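Local coordinates for anopheles Plasmodium-responsive Leucine-rich repeat protein 1 (Anopheles gambiae, PDB 3OJA) that probably acts in the mosquito's immune response to Plasmodium, through a leucine-rich repeat solenoid and a coiled-coil, LRIM1-type dimerization region, at residues V28-H33 with T57-T62; I34-Q39 with T62-P67; L339-H344 with R367-P372. One frame throughout, in Å; residues are numbered along the deposited sequence.

Contact 1 of 3, residues V28-H33 with T57-T62; sequences VFYDVH and TFKNST. With NAG (2-acetamido-2-deoxy-beta-D-glucopyranose), chain H.
Val-28 and Phe-29 run parallel to Thr-57 and Phe-58, bonded by Phe-29 N to Thr-57 O (3.1 Å) and by Lys-59 N to Phe-29 O (2.9 Å), and the pairing resumes where Thr-62 N donates to Val-32 O. Between these bonds the hydroxyl of Ser-61 links the two segments: its OG accepts from Val-32 N at 3.3 Å and donates to Lys-59 O at 2.6 Å, well above that carbonyl's plane. The Phe-29 and Phe-58 side chains lie alongside each other with ring planes 40° apart, and CB of Phe-29 stands over the Phe-58 face, 4.1 Å from its centroid. On the other side of the strands, CB of Lys-59 sits centrally over the Tyr-30 ring, 4.1 Å from its centroid; CG anti to the backbone N (chi1 -175°) and an extended chain carry CD on to the ring rim. Asn-60 ND2 is bonded covalently to C1 of the N-acetylglucosamine and also makes a weak bond to Asp-31 OD1 (3.2 Å). This is the side-by-side stacking of successive leucine-rich repeats. Phe-29 meets Phe-43 and Phe-74 edge-to-face, strand 15-16 lies against Phe-29 and Val-32, and Leu-70 of helix 69-73 touches Phe-29 and Phe-58.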
loop_
_atom_site.group_PDB
_atom_site.type_symbol
_atom_site.label_atom_id
_atom_site.label_comp_id
_atom_site.label_asym_id
_atom_site.label_seq_id
_atom_site.Cartn_x
_atom_site.Cartn_y
_atom_site.Cartn_z
ATOM N N VAL B 28 9.230 50.346 24.542
ATOM C CA VAL B 28 10.027 49.138 24.516
ATOM C C VAL B 28 10.758 48.969 25.827
ATOM O O VAL B 28 11.781 49.603 26.032
ATOM C CB VAL B 28 11.108 49.204 23.407
ATOM C CG1 VAL B 28 11.854 47.873 23.307
ATOM C CG2 VAL B 28 10.493 49.580 22.090
ATOM N N PHE B 29 10.258 48.139 26.727
ATOM C CA PHE B 29 10.942 47.949 27.992
ATOM C C PHE B 29 12.252 47.223 27.777
ATOM O O PHE B 29 12.265 46.250 27.039
ATOM C CB PHE B 29 10.081 47.130 28.906
ATOM C CG PHE B 29 8.836 47.834 29.367
ATOM C CD1 PHE B 29 8.906 48.833 30.322
ATOM C CD2 PHE B 29 7.591 47.461 28.877
ATOM C CE1 PHE B 29 7.768 49.447 30.758
ATOM C CE2 PHE B 29 6.443 48.077 29.313
ATOM C CZ PHE B 29 6.525 49.068 30.256
ATOM N N TYR B 30 13.362 47.661 28.385
ATOM C CA TYR B 30 14.630 46.937 28.177
ATOM C C TYR B 30 15.087 46.173 29.414
ATOM O O TYR B 30 14.634 46.415 30.506
ATOM C CB TYR B 30 15.735 47.871 27.719
ATOM C CG TYR B 30 15.768 48.199 26.236
ATOM C CD1 TYR B 30 16.802 47.730 25.439
ATOM C CD2 TYR B 30 14.807 49.027 25.644
ATOM C CE1 TYR B 30 16.874 48.034 24.066
ATOM C CE2 TYR B 30 14.851 49.345 24.270
ATOM C CZ TYR B 30 15.898 48.839 23.476
ATOM O OH TYR B 30 15.994 49.118 22.106
ATOM N N ASP B 31 15.985 45.226 29.218
ATOM C CA ASP B 31 16.611 44.448 30.305
ATOM C C ASP B 31 15.760 44.168 31.576
ATOM O O ASP B 31 16.270 44.157 32.700
ATOM C CB ASP B 31 17.963 45.075 30.647
ATOM C CG ASP B 31 18.656 45.693 29.403
ATOM O OD1 ASP B 31 18.779 45.001 28.363
ATOM O OD2 ASP B 31 19.088 46.873 29.466
ATOM N N VAL B 32 14.473 43.873 31.389
ATOM C CA VAL B 32 13.585 43.415 32.482
ATOM C C VAL B 32 13.727 41.914 32.762
ATOM O O VAL B 32 13.628 41.107 31.830
ATOM C CB VAL B 32 12.148 43.632 32.108
ATOM C CG1 VAL B 32 11.255 43.281 33.260
ATOM C CG2 VAL B 32 11.969 45.041 31.701
ATOM N N HIS B 33 13.937 41.525 34.023
ATOM C CA HIS B 33 14.052 40.107 34.365
ATOM C C HIS B 33 13.328 39.778 35.638
ATOM O O HIS B 33 13.768 40.148 36.692
ATOM C CB HIS B 33 15.514 39.705 34.476
ATOM C CG HIS B 33 16.277 39.904 33.206
ATOM N ND1 HIS B 33 16.295 38.963 32.195
ATOM C CD2 HIS B 33 17.025 40.945 32.768
ATOM C CE1 HIS B 33 17.021 39.426 31.187
ATOM N NE2 HIS B 33 17.472 40.629 31.501
ATOM N N THR B 57 6.293 46.500 23.730
ATOM C CA THR B 57 6.992 45.234 23.634
ATOM C C THR B 57 8.198 45.197 24.623
ATOM O O THR B 57 8.383 46.138 25.386
ATOM C CB THR B 57 7.411 44.963 22.178
ATOM O OG1 THR B 57 8.260 43.813 22.119
ATOM C CG2 THR B 57 8.152 46.152 21.592
ATOM N N PHE B 58 8.966 44.106 24.676
ATOM C CA PHE B 58 10.132 44.053 25.552
ATOM C C PHE B 58 11.317 43.640 24.741
ATOM O O PHE B 58 11.148 43.021 23.701
ATOM C CB PHE B 58 9.977 43.062 26.646
ATOM C CG PHE B 58 8.929 43.404 27.637
ATOM C CD1 PHE B 58 9.244 43.504 28.984
ATOM C CD2 PHE B 58 7.609 43.566 27.250
ATOM C CE1 PHE B 58 8.283 43.779 29.912
ATOM C CE2 PHE B 58 6.624 43.846 28.195
ATOM C CZ PHE B 58 6.973 43.948 29.533
ATOM N N LYS B 59 12.509 44.005 25.203
ATOM C CA LYS B 59 13.748 43.635 24.534
ATOM C C LYS B 59 14.691 43.114 25.610
ATOM O O LYS B 59 14.618 43.565 26.731
ATOM C CB LYS B 59 14.333 44.833 23.785
ATOM C CG LYS B 59 15.558 44.506 22.953
ATOM C CD LYS B 59 16.011 45.668 22.014
ATOM C CE LYS B 59 17.395 45.376 21.314
ATOM N NZ LYS B 59 17.562 44.018 20.612
ATOM N N ASN B 60 15.551 42.156 25.287
ATOM C CA ASN B 60 16.462 41.554 26.272
ATOM C C ASN B 60 15.847 41.281 27.663
ATOM O O ASN B 60 16.465 41.546 28.700
ATOM C CB ASN B 60 17.725 42.387 26.417
ATOM C CG ASN B 60 18.904 41.567 26.869
ATOM O OD1 ASN B 60 18.825 40.341 26.845
ATOM N ND2 ASN B 60 19.996 42.225 27.333
ATOM N N SER B 61 14.645 40.706 27.669
ATOM C CA SER B 61 13.893 40.494 28.877
ATOM C C SER B 61 13.378 39.079 28.988
ATOM O O SER B 61 13.164 38.391 27.976
ATOM C CB SER B 61 12.701 41.406 28.859
ATOM O OG SER B 61 13.084 42.736 28.628
ATOM N N THR B 62 13.144 38.651 30.224
ATOM C CA THR B 62 12.639 37.324 30.482
ATOM C C THR B 62 11.819 37.425 31.715
ATOM O O THR B 62 12.300 37.758 32.768
ATOM C CB THR B 62 13.744 36.271 30.744
ATOM O OG1 THR B 62 14.140 36.347 32.118
ATOM C CG2 THR B 62 14.924 36.460 29.850
HETATM C C1 NAG H . 20.840 41.291 28.081
HETATM C C2 NAG H . 22.093 41.408 27.237
HETATM C C3 NAG H . 23.110 40.353 27.676
HETATM C C4 NAG H . 23.566 40.948 29.025
HETATM C C5 NAG H . 22.362 40.846 29.977
HETATM C C6 NAG H . 22.768 41.357 31.389
HETATM C C7 NAG H . 22.022 42.624 25.168
HETATM C C8 NAG H . 22.142 42.446 23.645
HETATM N N2 NAG H . 21.768 41.453 25.816
HETATM O O3 NAG H . 24.100 40.173 26.663
HETATM O O4 NAG H . 24.778 40.472 29.614
HETATM O O5 NAG H . 21.191 41.543 29.449
HETATM O O6 NAG H . 23.291 42.714 31.386
HETATM O O7 NAG H . 22.162 43.743 25.788
#

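Contact 2 of 3, residues I34-Q39 with T62-P67; sequences IDMQTQ and TMRKLP
Ile-34 bridges Met-63 in a short parallel pairing: its N donates to Thr-62 O (3.1 Å) and its O accepts from Arg-64 N (3.1 Å). The isoleucine side chain does most of the apolar work. With CG1 beside the backbone N (chi1 -67°) and the chain then extended, CD1 is carried to CG of Pro-67 at 3.3 Å and also meets CG of Met-63 at 4.1 Å. The other branch, CG2, faces the carbonyl oxygen of Lys-65.

Beyond it residues 34-39 turn away, and Asp-35 organises the turn. Its carboxylate swings between its own N and carbonyl carbon (chi1 53°), where OD1 accepts from Gln-37 N on the anti side in an Asx turn and more weakly from Thr-38 N; Thr-38 OG1 in turn accepts from Asp-35 N along an almost straight N-H (177°). OD1 is thus engaged within its own loop, and across the contact Asp-35 meets Arg-64 through carbon, CB to CD at 3.4 Å. Met-36, bent at both chi2 and chi3, folds back and crosses Arg-64 at about a right angle, its SD 3.9 Å from the arginine CB, while CE reaches CD of Lys-65.

The polar ends of Arg-64 and Lys-65 look onward to the next repeat: Arg-64 forms a salt bridge with Glu-88 and Lys-65 one with Asp-91. Strand 65-66 pairs in parallel with strand 89-90, whose Glu-89 is also touched by Met-36.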
loop_
_atom_site.group_PDB
_atom_site.type_symbol
_atom_site.label_atom_id
_atom_site.label_comp_id
_atom_site.label_asym_id
_atom_site.label_seq_id
_atom_site.Cartn_x
_atom_site.Cartn_y
_atom_site.Cartn_z
ATOM N N ILE B 34 12.203 39.087 35.524
ATOM C CA ILE B 34 11.408 38.627 36.650
ATOM C C ILE B 34 11.522 37.084 36.718
ATOM O O ILE B 34 11.654 36.406 35.702
ATOM C CB ILE B 34 9.953 39.062 36.435
ATOM C CG1 ILE B 34 9.838 40.556 36.514
ATOM C CG2 ILE B 34 9.008 38.496 37.467
ATOM C CD1 ILE B 34 8.521 41.055 36.103
ATOM N N ASP B 35 11.567 36.545 37.926
ATOM C CA ASP B 35 11.574 35.112 38.115
ATOM C C ASP B 35 10.543 34.772 39.182
ATOM O O ASP B 35 9.647 35.574 39.440
ATOM C CB ASP B 35 12.973 34.527 38.399
ATOM C CG ASP B 35 13.683 35.192 39.542
ATOM O OD1 ASP B 35 13.113 35.324 40.658
ATOM O OD2 ASP B 35 14.853 35.551 39.324
ATOM N N MET B 36 10.622 33.579 39.769
ATOM C CA MET B 36 9.486 33.068 40.515
ATOM C C MET B 36 9.585 33.537 41.943
ATOM O O MET B 36 8.612 33.477 42.685
ATOM C CB MET B 36 9.430 31.544 40.463
ATOM C CG MET B 36 9.262 30.940 39.070
ATOM S SD MET B 36 7.723 31.408 38.275
ATOM C CE MET B 36 6.661 31.471 39.727
ATOM N N GLN B 37 10.759 34.003 42.339
ATOM C CA GLN B 37 10.915 34.541 43.679
ATOM C C GLN B 37 10.565 36.045 43.711
ATOM O O GLN B 37 10.037 36.532 44.723
ATOM C CB GLN B 37 12.336 34.292 44.192
ATOM C CG GLN B 37 12.765 32.858 44.027
ATOM C CD GLN B 37 13.592 32.334 45.203
ATOM O OE1 GLN B 37 14.680 31.766 45.000
ATOM N NE2 GLN B 37 13.079 32.518 46.447
ATOM N N THR B 38 10.846 36.770 42.615
ATOM C CA THR B 38 10.577 38.221 42.540
ATOM C C THR B 38 9.250 38.650 43.186
ATOM O O THR B 38 8.174 38.171 42.807
ATOM C CB THR B 38 10.507 38.713 41.099
ATOM O OG1 THR B 38 11.764 38.505 40.449
ATOM C CG2 THR B 38 10.128 40.204 41.085
ATOM N N GLN B 39 9.323 39.577 44.136
ATOM C CA GLN B 39 8.133 39.985 44.895
ATOM C C GLN B 39 7.410 41.256 44.372
ATOM O O GLN B 39 6.186 41.197 44.120
ATOM C CB GLN B 39 8.460 40.106 46.407
ATOM C CG GLN B 39 8.590 38.745 47.160
ATOM C CD GLN B 39 7.433 37.757 46.840
ATOM O OE1 GLN B 39 6.305 38.171 46.566
ATOM N NE2 GLN B 39 7.727 36.451 46.866
ATOM N N THR B 62 13.144 38.651 30.224
ATOM C CA THR B 62 12.639 37.324 30.482
ATOM C C THR B 62 11.819 37.425 31.715
ATOM O O THR B 62 12.300 37.758 32.768
ATOM C CB THR B 62 13.744 36.271 30.744
ATOM O OG1 THR B 62 14.140 36.347 32.118
ATOM C CG2 THR B 62 14.924 36.460 29.850
ATOM N N MET B 63 10.558 37.101 31.575
ATOM C CA MET B 63 9.590 37.216 32.649
ATOM C C MET B 63 8.931 35.865 32.933
ATOM O O MET B 63 7.923 35.503 32.286
ATOM C CB MET B 63 8.530 38.200 32.207
ATOM C CG MET B 63 8.959 39.612 32.300
ATOM S SD MET B 63 7.580 40.710 31.971
ATOM C CE MET B 63 7.755 40.988 30.191
ATOM N N ARG B 64 9.494 35.119 33.879
ATOM C CA ARG B 64 8.951 33.808 34.233
ATOM C C ARG B 64 7.479 33.939 34.568
ATOM O O ARG B 64 6.731 33.047 34.282
ATOM C CB ARG B 64 9.695 33.145 35.414
ATOM C CG ARG B 64 11.164 32.799 35.162
ATOM C CD ARG B 64 11.815 32.047 36.328
ATOM N NE ARG B 64 11.973 30.668 35.906
ATOM C CZ ARG B 64 13.058 30.158 35.318
ATOM N NH1 ARG B 64 14.154 30.895 35.166
ATOM N NH2 ARG B 64 13.028 28.883 34.890
ATOM N N LYS B 65 7.059 35.025 35.190
ATOM C CA LYS B 65 5.654 35.206 35.540
ATOM C C LYS B 65 5.279 36.590 35.027
ATOM O O LYS B 65 6.068 37.505 35.137
ATOM C CB LYS B 65 5.488 35.103 37.046
ATOM C CG LYS B 65 4.083 34.999 37.575
ATOM C CD LYS B 65 4.153 34.598 39.063
ATOM C CE LYS B 65 2.809 34.094 39.679
ATOM N NZ LYS B 65 1.863 35.192 40.099
ATOM N N LEU B 66 4.121 36.750 34.397
ATOM C CA LEU B 66 3.751 38.052 33.864
ATOM C C LEU B 66 3.101 38.790 34.990
ATOM O O LEU B 66 2.062 38.348 35.497
ATOM C CB LEU B 66 2.757 37.955 32.720
ATOM C CG LEU B 66 2.601 39.303 32.018
ATOM C CD1 LEU B 66 3.911 39.593 31.273
ATOM C CD2 LEU B 66 1.403 39.412 31.069
ATOM N N PRO B 67 3.704 39.920 35.383
ATOM C CA PRO B 67 3.338 40.603 36.631
ATOM C C PRO B 67 2.033 41.378 36.487
ATOM O O PRO B 67 1.792 41.902 35.408
ATOM C CB PRO B 67 4.491 41.584 36.845
ATOM C CG PRO B 67 5.341 41.534 35.611
ATOM C CD PRO B 67 4.683 40.683 34.596
#

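Contact 3 of 3, residues L339-H344 with R367-P372; sequences LKLSTH and RNVARP. With NAG (2-acetamido-2-deoxy-beta-D-glucopyranose), chain I.
Asn-368 and Leu-341 supply the direct hydrogen bond of this contact: the amide ND2 donates to the leucine carbonyl O at 2.9 Å, with an N-H...O angle of 149°. The acceptor lies close to the plane of the amide, 13° out of it, whereas the donor is tilted from the carbonyl plane. CG of Asn-368 sits beside its backbone N (chi1 -64°), which turns the amide across to the loop 339-344. A second polar link is indirect. One water donates to Asn-368 O at 2.8 Å and to Thr-343 O at 3.2 Å; the same asparagine carbonyl also accepts from His-345.

Van der Waals contacts flank these bonds. The methyl CG2 of Thr-343 packs on Asn-368 OD1 at 3.3 Å, so the two ends of the amide meet different residues. On the buried side, CD1 of Leu-341 approaches CG1 of Val-369 at 4.2 Å, and Leu-341 also packs on Phe-323 and on Leu-365 of helix 359-365.

Here the last part of the leucine-rich repeat solenoid meets the segment that follows helix 359-365, in a region carrying the disulfides Cys-359–Cys-393 and Cys-381–Cys-392, an arrangement consistent with a cysteine-rich C-terminal cap.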
loop_
_atom_site.group_PDB
_atom_site.type_symbol
_atom_site.label_atom_id
_atom_site.label_comp_id
_atom_site.label_asym_id
_atom_site.label_seq_id
_atom_site.Cartn_x
_atom_site.Cartn_y
_atom_site.Cartn_z
ATOM N N LEU B 339 -2.468 3.891 -22.572
ATOM C CA LEU B 339 -3.009 5.226 -22.356
ATOM C C LEU B 339 -3.261 5.895 -23.705
ATOM O O LEU B 339 -2.519 5.657 -24.643
ATOM C CB LEU B 339 -2.059 6.036 -21.488
ATOM C CG LEU B 339 -2.311 7.531 -21.422
ATOM C CD1 LEU B 339 -3.533 7.817 -20.616
ATOM C CD2 LEU B 339 -1.106 8.190 -20.833
ATOM N N LYS B 340 -4.291 6.723 -23.831
ATOM C CA LYS B 340 -4.739 7.170 -25.171
ATOM C C LYS B 340 -5.082 8.668 -25.137
ATOM O O LYS B 340 -5.912 9.078 -24.288
ATOM C CB LYS B 340 -5.966 6.340 -25.609
ATOM C CG LYS B 340 -6.135 6.217 -27.124
ATOM C CD LYS B 340 -7.417 5.388 -27.509
ATOM C CE LYS B 340 -8.275 6.013 -28.737
ATOM N NZ LYS B 340 -7.856 5.637 -30.164
ATOM N N LEU B 341 -4.410 9.490 -25.986
ATOM C CA LEU B 341 -4.614 10.966 -25.986
ATOM C C LEU B 341 -4.923 11.408 -27.403
ATOM O O LEU B 341 -4.387 10.828 -28.324
ATOM C CB LEU B 341 -3.419 11.695 -25.482
ATOM C CG LEU B 341 -2.950 11.525 -24.038
ATOM C CD1 LEU B 341 -1.729 12.372 -23.798
ATOM C CD2 LEU B 341 -4.033 11.820 -22.960
ATOM N N SER B 342 -5.858 12.346 -27.586
ATOM C CA SER B 342 -6.178 12.917 -28.910
ATOM C C SER B 342 -5.047 13.824 -29.325
ATOM O O SER B 342 -4.275 14.303 -28.469
ATOM C CB SER B 342 -7.424 13.790 -28.873
ATOM O OG SER B 342 -8.585 13.013 -28.664
ATOM N N THR B 343 -4.943 14.059 -30.629
ATOM C CA THR B 343 -4.015 15.014 -31.194
ATOM C C THR B 343 -4.338 16.401 -30.645
ATOM O O THR B 343 -3.443 17.248 -30.546
ATOM C CB THR B 343 -4.161 15.078 -32.729
ATOM O OG1 THR B 343 -5.515 15.415 -33.057
ATOM C CG2 THR B 343 -3.850 13.759 -33.359
ATOM N N HIS B 344 -5.582 16.655 -30.264
ATOM C CA HIS B 344 -5.912 17.985 -29.777
ATOM C C HIS B 344 -5.759 18.173 -28.270
ATOM O O HIS B 344 -6.259 19.139 -27.718
ATOM C CB HIS B 344 -7.336 18.417 -30.194
ATOM C CG HIS B 344 -8.428 17.422 -29.864
ATOM N ND1 HIS B 344 -9.012 17.315 -28.605
ATOM C CD2 HIS B 344 -9.054 16.498 -30.648
ATOM C CE1 HIS B 344 -9.952 16.383 -28.638
ATOM N NE2 HIS B 344 -9.994 15.869 -29.862
ATOM N N ARG B 367 2.917 9.698 -30.707
ATOM C CA ARG B 367 2.574 10.469 -31.886
ATOM C C ARG B 367 1.861 11.758 -31.516
ATOM O O ARG B 367 1.838 12.681 -32.330
ATOM C CB ARG B 367 1.642 9.705 -32.789
ATOM C CG ARG B 367 2.327 8.648 -33.522
ATOM C CD ARG B 367 1.355 7.769 -34.162
ATOM N NE ARG B 367 1.110 8.209 -35.520
ATOM C CZ ARG B 367 0.017 7.881 -36.187
ATOM N NH1 ARG B 367 -0.907 7.145 -35.559
ATOM N NH2 ARG B 367 -0.136 8.282 -37.443
ATOM N N ASN B 368 1.262 11.829 -30.319
ATOM C CA ASN B 368 0.477 12.985 -29.956
ATOM C C ASN B 368 1.034 13.787 -28.780
ATOM O O ASN B 368 0.589 14.903 -28.553
ATOM C CB ASN B 368 -0.933 12.530 -29.660
ATOM C CG ASN B 368 -1.623 11.961 -30.863
ATOM O OD1 ASN B 368 -1.249 12.201 -31.999
ATOM N ND2 ASN B 368 -2.666 11.211 -30.618
ATOM N N VAL B 369 1.979 13.248 -28.009
ATOM C CA VAL B 369 2.594 14.023 -26.935
ATOM C C VAL B 369 4.029 13.670 -27.034
ATOM O O VAL B 369 4.291 12.560 -27.387
ATOM C CB VAL B 369 2.083 13.584 -25.537
ATOM C CG1 VAL B 369 2.212 12.084 -25.329
ATOM C CG2 VAL B 369 2.858 14.225 -24.462
ATOM N N ALA B 370 4.973 14.559 -26.736
ATOM C CA ALA B 370 6.413 14.216 -26.793
ATOM C C ALA B 370 7.108 14.743 -25.572
ATOM O O ALA B 370 6.520 15.474 -24.809
ATOM C CB ALA B 370 7.069 14.807 -28.012
ATOM N N ARG B 371 8.368 14.405 -25.360
ATOM C CA ARG B 371 9.079 15.142 -24.328
ATOM C C ARG B 371 9.336 16.540 -24.940
ATOM O O ARG B 371 9.419 16.690 -26.177
ATOM C CB ARG B 371 10.358 14.407 -23.947
ATOM C CG ARG B 371 10.091 13.161 -23.139
ATOM C CD ARG B 371 11.379 12.452 -22.670
ATOM N NE ARG B 371 11.125 11.326 -21.751
ATOM C CZ ARG B 371 10.464 10.212 -22.085
ATOM N NH1 ARG B 371 9.999 10.092 -23.318
ATOM N NH2 ARG B 371 10.262 9.219 -21.218
ATOM N N PRO B 372 9.477 17.577 -24.123
ATOM C CA PRO B 372 9.534 17.656 -22.667
ATOM C C PRO B 372 8.162 17.728 -21.976
ATOM O O PRO B 372 8.134 18.039 -20.757
ATOM C CB PRO B 372 10.283 18.971 -22.439
ATOM C CG PRO B 372 9.910 19.829 -23.679
ATOM C CD PRO B 372 9.708 18.881 -24.784
HETATM C C1 NAG I . 6.163 20.574 -16.229
HETATM C C2 NAG I . 7.152 21.313 -17.134
HETATM C C3 NAG I . 8.540 20.799 -16.700
HETATM C C4 NAG I . 8.631 20.783 -15.171
HETATM C C5 NAG I . 7.810 19.634 -14.636
HETATM C C6 NAG I . 7.263 19.666 -13.179
HETATM C C7 NAG I . 7.461 21.399 -19.620
HETATM C C8 NAG I . 6.703 21.538 -20.917
HETATM N N2 NAG I . 6.740 21.063 -18.525
HETATM O O3 NAG I . 9.625 21.497 -17.303
HETATM O O4 NAG I . 9.931 20.444 -14.837
HETATM O O5 NAG I . 6.795 19.447 -15.600
HETATM O O6 NAG I . 5.940 19.065 -13.036
HETATM O O7 NAG I . 8.690 21.593 -19.637
HETATM O O HOH W 1 -0.484 15.983 -30.880
#

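How the contacts relate
Contacts 1 and 2 are neighbours, their centres 12 Å apart, and they share Thr-62. Their segments alternate along the chain, 28-33, 34-39, 57-62, 62-67, so together they trace two consecutive turns of the solenoid laid side by side: strands 27-29 and 55-58 first, then strands 33-34 and 62-63. Contact 3 comes much later in sequence. Its centre is 65 Å from that of contact 1 and 69 Å from that of contact 2, on the opposite side of the chain's centre. Strands 27-29 and 349-351 are the outermost of the long parallel array, so contacts 1 and 2 lie at its first end and contact 3 at its far end, beside the last strand, with the repeats in between spanning the distance.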